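Side-chain contacts in GH26C (Muricauda sp. MAR_2010_75, PDB 6Q78), which probably hydrolyses internal beta-1,4-mannosidic linkages of mannans, as a family 26 glycoside hydrolase with a TIM-barrel fold classed as an endo-beta-mannanase: residues 115-118 with 119-122; 169-172 with 173-176; 247-250 with 251-255. All blocks are in the same frame, centred on the assembly; numbering follows the deposited sequence.

Contact 1: residues 115-118 with 119-122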
loop_
_atom_site.group_PDB
_atom_site.type_symbol
_atom_site.label_atom_id
_atom_site.label_comp_id
_atom_site.label_asym_id
_atom_site.label_seq_id
_atom_site.Cartn_x
_atom_site.Cartn_y
_atom_site.Cartn_z
ATOM N N SER A 115 -3.424 -0.439 6.190
ATOM C CA SER A 115 -3.050 -0.941 7.524
ATOM C C SER A 115 -1.618 -1.464 7.483
ATOM O O SER A 115 -0.963 -1.469 6.434
ATOM C CB SER A 115 -3.966 -2.117 7.905
ATOM O OG SER A 115 -5.313 -1.594 8.031
ATOM N N ASP A 116 -1.114 -1.893 8.645
ATOM C CA ASP A 116 0.308 -2.253 8.773
ATOM C C ASP A 116 0.394 -3.540 9.570
ATOM O O ASP A 116 -0.265 -3.687 10.604
ATOM C CB ASP A 116 1.046 -1.119 9.502
ATOM C CG ASP A 116 2.580 -1.165 9.336
ATOM O OD1 ASP A 116 3.194 -2.263 9.240
ATOM O OD2 ASP A 116 3.191 -0.049 9.390
ATOM N N PHE A 117 1.218 -4.482 9.107
ATOM C CA PHE A 117 1.508 -5.692 9.887
ATOM C C PHE A 117 2.452 -5.468 11.070
ATOM O O PHE A 117 2.614 -6.393 11.884
ATOM C CB PHE A 117 2.063 -6.800 8.985
ATOM C CG PHE A 117 0.995 -7.554 8.235
ATOM C CD1 PHE A 117 0.078 -8.336 8.933
ATOM C CD2 PHE A 117 0.929 -7.518 6.853
ATOM C CE1 PHE A 117 -0.926 -9.045 8.257
ATOM C CE2 PHE A 117 -0.090 -8.229 6.138
ATOM C CZ PHE A 117 -1.011 -8.999 6.890
ATOM N N MET A 118 3.050 -4.275 11.203
ATOM C CA MET A 118 4.002 -3.957 12.281
ATOM C C MET A 118 3.642 -4.536 13.659
ATOM O O MET A 118 4.428 -5.291 14.263
ATOM C CB MET A 118 4.093 -2.435 12.352
ATOM C CG MET A 118 4.990 -1.927 13.480
ATOM S SD MET A 118 5.097 -0.103 13.464
ATOM C CE MET A 118 3.407 0.479 13.638
ATOM N N PHE A 119 2.495 -4.147 14.216
ATOM C CA PHE A 119 2.174 -4.599 15.566
ATOM C C PHE A 119 1.727 -6.066 15.572
ATOM O O PHE A 119 1.829 -6.741 16.610
ATOM C CB PHE A 119 1.086 -3.677 16.149
ATOM C CG PHE A 119 1.568 -2.251 16.499
ATOM C CD1 PHE A 119 2.869 -2.009 16.945
ATOM C CD2 PHE A 119 0.738 -1.172 16.245
ATOM C CE1 PHE A 119 3.305 -0.711 17.236
ATOM C CE2 PHE A 119 1.167 0.133 16.567
ATOM C CZ PHE A 119 2.451 0.349 17.025
ATOM N N ILE A 120 1.223 -6.568 14.444
ATOM C CA ILE A 120 0.782 -7.949 14.360
ATOM C C ILE A 120 1.965 -8.897 14.450
ATOM O O ILE A 120 1.823 -10.035 14.946
ATOM C CB ILE A 120 -0.038 -8.095 13.065
ATOM C CG1 ILE A 120 -1.283 -7.190 13.164
ATOM C CG2 ILE A 120 -0.413 -9.554 12.777
ATOM C CD1 ILE A 120 -2.005 -7.018 11.826
ATOM N N THR A 121 3.145 -8.462 14.008
ATOM C CA THR A 121 4.322 -9.332 14.000
ATOM C C THR A 121 5.326 -8.981 15.094
ATOM O O THR A 121 6.446 -9.521 15.114
ATOM C CB THR A 121 5.056 -9.316 12.651
ATOM O OG1 THR A 121 5.550 -7.989 12.377
ATOM C CG2 THR A 121 4.119 -9.781 11.530
ATOM N N ASP A 122 4.965 -8.120 16.028
ATOM C CA ASP A 122 5.929 -7.721 17.049
ATOM C C ASP A 122 6.329 -8.919 17.904
ATOM O O ASP A 122 5.492 -9.769 18.236
ATOM C CB ASP A 122 5.305 -6.652 17.963
ATOM C CG ASP A 122 6.382 -5.902 18.769
ATOM O OD1 ASP A 122 6.832 -6.416 19.829
ATOM O OD2 ASP A 122 6.833 -4.846 18.275
HETATM O O HOH W 1 0.629 -2.476 12.955
HETATM O O HOH W 2 6.777 -5.117 15.262
#

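Contact 2: residues 169-172 with 173-176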
loop_
_atom_site.group_PDB
_atom_site.type_symbol
_atom_site.label_atom_id
_atom_site.label_comp_id
_atom_site.label_asym_id
_atom_site.label_seq_id
_atom_site.Cartn_x
_atom_site.Cartn_y
_atom_site.Cartn_z
ATOM N N PHE A 169 12.843 -0.641 12.918
ATOM C CA PHE A 169 12.929 -0.819 11.478
ATOM C C PHE A 169 13.678 0.300 10.771
ATOM O O PHE A 169 14.172 0.075 9.661
ATOM C CB PHE A 169 11.533 -0.967 10.824
ATOM C CG PHE A 169 10.497 -0.033 11.351
ATOM C CD1 PHE A 169 10.428 1.255 10.879
ATOM C CD2 PHE A 169 9.611 -0.442 12.319
ATOM C CE1 PHE A 169 9.505 2.130 11.383
ATOM C CE2 PHE A 169 8.680 0.427 12.834
ATOM C CZ PHE A 169 8.639 1.713 12.377
ATOM N N TYR A 170 13.824 1.477 11.392
ATOM C CA TYR A 170 14.571 2.574 10.782
ATOM C C TYR A 170 16.061 2.366 11.034
ATOM O O TYR A 170 16.487 2.150 12.182
ATOM C CB TYR A 170 14.138 3.913 11.387
ATOM C CG TYR A 170 12.812 4.437 10.876
ATOM C CD1 TYR A 170 12.491 4.364 9.527
ATOM C CD2 TYR A 170 11.864 4.968 11.751
ATOM C CE1 TYR A 170 11.279 4.827 9.038
ATOM C CE2 TYR A 170 10.638 5.452 11.257
ATOM C CZ TYR A 170 10.371 5.380 9.905
ATOM O OH TYR A 170 9.146 5.838 9.410
ATOM N N THR A 171 16.850 2.380 9.953
ATOM C CA THR A 171 18.275 2.097 10.088
ATOM C C THR A 171 18.986 3.104 10.989
ATOM O O THR A 171 19.999 2.758 11.586
ATOM C CB THR A 171 18.925 2.074 8.718
ATOM O OG1 THR A 171 18.617 3.300 8.046
ATOM C CG2 THR A 171 18.373 0.909 7.924
ATOM N N SER A 172 18.491 4.347 11.092
ATOM C CA SER A 172 19.168 5.342 11.936
ATOM C C SER A 172 19.117 4.972 13.411
ATOM O O SER A 172 19.915 5.495 14.208
ATOM C CB SER A 172 18.492 6.705 11.764
ATOM O OG SER A 172 17.151 6.657 12.226
ATOM N N GLU A 173 18.186 4.099 13.791
ATOM C CA GLU A 173 17.982 3.703 15.175
ATOM C C GLU A 173 18.644 2.383 15.531
ATOM O O GLU A 173 18.650 2.019 16.710
ATOM C CB GLU A 173 16.469 3.597 15.483
ATOM C CG GLU A 173 15.705 4.891 15.210
ATOM C CD GLU A 173 14.186 4.716 15.285
ATOM O OE1 GLU A 173 13.704 3.579 15.476
ATOM O OE2 GLU A 173 13.474 5.729 15.148
ATOM N N MET A 174 19.176 1.636 14.570
ATOM C CA MET A 174 19.780 0.357 14.916
ATOM C C MET A 174 21.306 0.431 14.843
ATOM O O MET A 174 21.884 1.450 14.462
ATOM C CB MET A 174 19.206 -0.772 14.059
ATOM C CG MET A 174 19.541 -0.633 12.616
ATOM S SD MET A 174 18.669 -1.852 11.583
ATOM C CE MET A 174 17.147 -1.157 11.492
ATOM N N THR A 175 21.972 -0.664 15.216
ATOM C CA THR A 175 23.426 -0.685 15.162
ATOM C C THR A 175 23.911 -0.934 13.737
ATOM O O THR A 175 23.155 -1.371 12.858
ATOM C CB THR A 175 23.997 -1.780 16.064
ATOM O OG1 THR A 175 23.712 -3.064 15.510
ATOM C CG2 THR A 175 23.347 -1.709 17.441
ATOM N N GLN A 176 25.192 -0.637 13.517
ATOM C CA GLN A 176 25.800 -0.923 12.222
ATOM C C GLN A 176 25.699 -2.406 11.886
ATOM O O GLN A 176 25.388 -2.771 10.741
ATOM C CB GLN A 176 27.264 -0.471 12.212
ATOM C CG GLN A 176 27.928 -0.695 10.867
ATOM C CD GLN A 176 29.418 -0.401 10.890
ATOM O OE1 GLN A 176 30.228 -1.188 10.398
ATOM N NE2 GLN A 176 29.786 0.731 11.470
HETATM O O HOH W 3 12.283 2.139 14.024
#

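Contact 3: residues 247-250 with 251-255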
loop_
_atom_site.group_PDB
_atom_site.type_symbol
_atom_site.label_atom_id
_atom_site.label_comp_id
_atom_site.label_asym_id
_atom_site.label_seq_id
_atom_site.Cartn_x
_atom_site.Cartn_y
_atom_site.Cartn_z
ATOM N N GLN A 247 15.763 -12.588 -3.957
ATOM C CA GLN A 247 15.605 -13.876 -3.283
ATOM C C GLN A 247 14.637 -13.762 -2.116
ATOM O O GLN A 247 13.816 -14.654 -1.885
ATOM C CB GLN A 247 16.965 -14.364 -2.782
ATOM C CG GLN A 247 16.910 -15.728 -2.121
ATOM C CD GLN A 247 18.235 -16.155 -1.488
ATOM O OE1 GLN A 247 19.240 -15.445 -1.564
ATOM N NE2 GLN A 247 18.240 -17.340 -0.888
ATOM N N LEU A 248 14.743 -12.683 -1.340
ATOM C CA LEU A 248 13.815 -12.477 -0.233
ATOM C C LEU A 248 12.377 -12.370 -0.735
ATOM O O LEU A 248 11.469 -13.033 -0.203
ATOM C CB LEU A 248 14.196 -11.199 0.517
ATOM C CG LEU A 248 13.176 -10.742 1.563
ATOM C CD1 LEU A 248 12.964 -11.780 2.686
ATOM C CD2 LEU A 248 13.588 -9.387 2.152
ATOM N N TRP A 249 12.164 -11.597 -1.803
ATOM C CA TRP A 249 10.815 -11.441 -2.336
ATOM C C TRP A 249 10.252 -12.775 -2.820
ATOM O O TRP A 249 9.096 -13.114 -2.535
ATOM C CB TRP A 249 10.819 -10.428 -3.476
ATOM C CG TRP A 249 10.015 -9.191 -3.159
ATOM C CD1 TRP A 249 10.466 -8.092 -2.493
ATOM C CD2 TRP A 249 8.622 -8.936 -3.447
ATOM N NE1 TRP A 249 9.463 -7.160 -2.371
ATOM C CE2 TRP A 249 8.324 -7.654 -2.945
ATOM C CE3 TRP A 249 7.608 -9.648 -4.133
ATOM C CZ2 TRP A 249 7.059 -7.086 -3.081
ATOM C CZ3 TRP A 249 6.385 -9.095 -4.233
ATOM C CH2 TRP A 249 6.123 -7.823 -3.741
ATOM N N GLN A 250 11.048 -13.533 -3.588
ATOM C CA GLN A 250 10.535 -14.779 -4.150
ATOM C C GLN A 250 10.276 -15.803 -3.054
ATOM O O GLN A 250 9.263 -16.517 -3.089
ATOM C CB GLN A 250 11.476 -15.321 -5.222
ATOM C CG GLN A 250 11.585 -14.364 -6.410
ATOM C CD GLN A 250 12.524 -14.886 -7.469
ATOM O OE1 GLN A 250 13.310 -15.802 -7.226
ATOM N NE2 GLN A 250 12.467 -14.282 -8.659
ATOM N N PHE A 251 11.185 -15.901 -2.080
ATOM C CA PHE A 251 10.940 -16.790 -0.957
ATOM C C PHE A 251 9.652 -16.409 -0.247
ATOM O O PHE A 251 8.833 -17.287 0.093
ATOM C CB PHE A 251 12.086 -16.759 0.054
ATOM C CG PHE A 251 11.762 -17.524 1.275
ATOM C CD1 PHE A 251 11.930 -18.902 1.293
ATOM C CD2 PHE A 251 11.248 -16.882 2.390
ATOM C CE1 PHE A 251 11.569 -19.625 2.408
ATOM C CE2 PHE A 251 10.879 -17.601 3.505
ATOM C CZ PHE A 251 11.038 -18.966 3.518
ATOM N N THR A 252 9.434 -15.109 -0.042
ATOM C CA THR A 252 8.284 -14.660 0.738
ATOM C C THR A 252 6.982 -14.970 0.019
ATOM O O THR A 252 6.025 -15.475 0.629
ATOM C CB THR A 252 8.415 -13.158 0.996
ATOM O OG1 THR A 252 9.599 -12.940 1.770
ATOM C CG2 THR A 252 7.245 -12.630 1.782
ATOM N N VAL A 253 6.913 -14.644 -1.275
ATOM C CA VAL A 253 5.677 -14.940 -2.010
ATOM C C VAL A 253 5.383 -16.435 -1.993
ATOM O O VAL A 253 4.244 -16.866 -1.745
ATOM C CB VAL A 253 5.785 -14.394 -3.438
ATOM C CG1 VAL A 253 4.617 -14.893 -4.296
ATOM C CG2 VAL A 253 5.794 -12.874 -3.375
ATOM N N THR A 254 6.398 -17.259 -2.296
ATOM C CA THR A 254 6.168 -18.691 -2.381
ATOM C C THR A 254 5.800 -19.278 -1.029
ATOM O O THR A 254 4.943 -20.168 -0.946
ATOM C CB THR A 254 7.415 -19.335 -2.978
ATOM O OG1 THR A 254 7.592 -18.839 -4.321
ATOM C CG2 THR A 254 7.318 -20.858 -3.010
ATOM N N TYR A 255 6.428 -18.799 0.049
ATOM C CA TYR A 255 6.109 -19.357 1.356
ATOM C C TYR A 255 4.673 -19.031 1.751
ATOM O O TYR A 255 3.951 -19.902 2.265
ATOM C CB TYR A 255 7.096 -18.828 2.396
ATOM C CG TYR A 255 7.125 -19.640 3.683
ATOM C CD1 TYR A 255 7.725 -20.883 3.719
ATOM C CD2 TYR A 255 6.582 -19.151 4.861
ATOM C CE1 TYR A 255 7.763 -21.625 4.883
ATOM C CE2 TYR A 255 6.635 -19.887 6.046
ATOM C CZ TYR A 255 7.210 -21.126 6.039
ATOM O OH TYR A 255 7.259 -21.886 7.204
#

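Contact 1: residues 115-118 with 119-122
F119 receives the end of M118 on its ring in a Met-aromatic contact, just where strand 112-116 of the TIM barrel runs out into the loop that leads to helix 132-150. The methionine stays extended through CG, anti to the backbone N (chi1 177°), and then bends at chi3, which folds its methyl back over the neighbouring ring. M118 CE lies 3.7 Å from the ring centroid of F119, above one face but displaced toward the rim near CZ, while SD stands farther off over the same ring. W132 meets the F119 ring edge-to-face. The backbone N of F119 donates to water 1 at 2.8 Å, and that water donates in turn to D116 O, tying the loop to the last residue of the strand. At I120 the chemistry turns apolar. Its CD1 sits 3.8 Å from CD1 of F117, approaching that ring obliquely, and F156 stacks on the same phenylalanine. T121 closes the turn through its backbone, T121 N donating to F117 O at 3.0 Å with a bent N-H...O angle of 137°. Its hydroxyl bonds to W158 NE1, a contact that links this turn to the loop after strand 153-157. Farther on, D122 is joined to M118 by water 2, which donates both to M118 O and to D122 OD2, whereas OD1 of the aspartate takes the backbone N of L124. Back at the head of the turn, D116 holds the other end: OD2 bonds to H159 ND1, and OD1 accepts from M118 N at 2.8 Å in an Asx turn, the donor arriving 48° out of the carboxylate plane.

Contact 2: residues 169-172 with 173-176
Y170 O takes the backbone N of E173 at 3.0 Å, and T171 O takes that of M174 at 3.3 Å, two successive i to i+3 bonds that wind residues 170-174 into a tight turn. Both donors stand above the carbonyl planes they address, by 50° at Y170 and 71° at T171, although the N-H groups themselves point fairly straight at the oxygens. A third link runs through solvent: water 3 accepts from Y170 N at 3.1 Å and donates to E173 OE1, so the carboxylate is tied back to the backbone three residues earlier. The same oxygen has a weak hydrogen bond from H168 ND1.

Beyond these bonds, the E173 side chain lies alongside Y170. Its OE2 comes to 3.8 Å from CD2 of the tyrosine, at the ring edge and near the ring plane, with the carboxylate turned almost perpendicular to the ring. One face of the Y170 ring is met by F169 CE1, 3.5 Å above its plane and offset toward the rim; water 3 sits over the centre of the F169 ring. At the far end of the tyrosine, OH hydrogen-bonds to a bound Tris molecule, probably from the crystallisation liquor.

M174 folds back on the start of the turn. With CG between its backbone N and carbonyl carbon (chi1 65°) and a further bend at chi3, the chain returns toward the first residues and brings CE to 3.4 Å from Y170 O. W234 also touches this methionine. T171 OG1 bonds to D231 O, joining the turn to another loop. The whole piece belongs to the long connection after strand 153-157, and T175 ends it as the N-cap of helix 176-186, its OG1 accepting from Q178 N.

Contact 3: residues 247-250 with 251-255
T252 turns its hydroxyl back along the helix: OG1 lies anti to its own carbonyl carbon (chi1 -62°), directly facing the carbonyl of L248 one turn earlier. L248 in turn has CG anti to its backbone N (chi1 171°), which carries CD1 alongside the threonine, 3.7 Å from OG1. The hydroxyl donates to L248 O at 2.7 Å, while T252 N donates to that same oxygen at 2.9 Å in the regular helical bond. The two donors come from opposite faces of the carbonyl plane, so the one carbonyl oxygen is gripped twice without the donors competing for the same space. Y196 OH is a further hydrogen-bond partner of T252 OG1, connecting this turn to helix 193-208.

On another side of the helix, V253 CG2 meets the six-membered part of the W249 indole, 3.8 Å from CE3 and nearly as close to CZ3. The two side chains cross obliquely, and the backbone beneath them is joined by V253 N and W249 O in a nearly straight bond, with an N-H...O angle of 172°. Y245 adds its ring against the same tryptophan.

F251 N continues the pattern by donating to Q247 O at 2.9 Å. The F251 ring leads away from residues 247-250, and Y255 CB comes over one of its faces, offset toward the rim, 4.0 Å above the plane; H193 meets this ring as well. T254 N bonds to Q250 O at 3.1 Å, and the Q250 side chain sends NE2 to P286 O.

These successive i to i+4 bonds are those of a regular alpha-helix, with side chains four apart meeting on its flanks. Helix 242-259 follows strand 220-223 and precedes strand 265-269, one of the helices on the outer wall of the TIM barrel.

Contact 1 runs from the end of strand 112-116 into the loop after it, and contact 2 lies in the loop after strand 153-157, its neighbour in the parallel barrel sheet, whereas contact 3 lies within helix 242-259. The first two touch directly, M118 SD packing 3.7 Å from F169 CE2; contact 3 stays about 10 Å from contact 1 and about 12 Å from contact 2 between nearest atoms. Four of the touching residues are buried in each of contacts 1 and 3, whereas contact 2, farthest from the chain centre, has two buried and two exposed. Bridging waters complete the irregular turns of contacts 1 and 2. In contact 3 the helical backbone supplies a regular pattern, supplemented by a threonine hydroxyl.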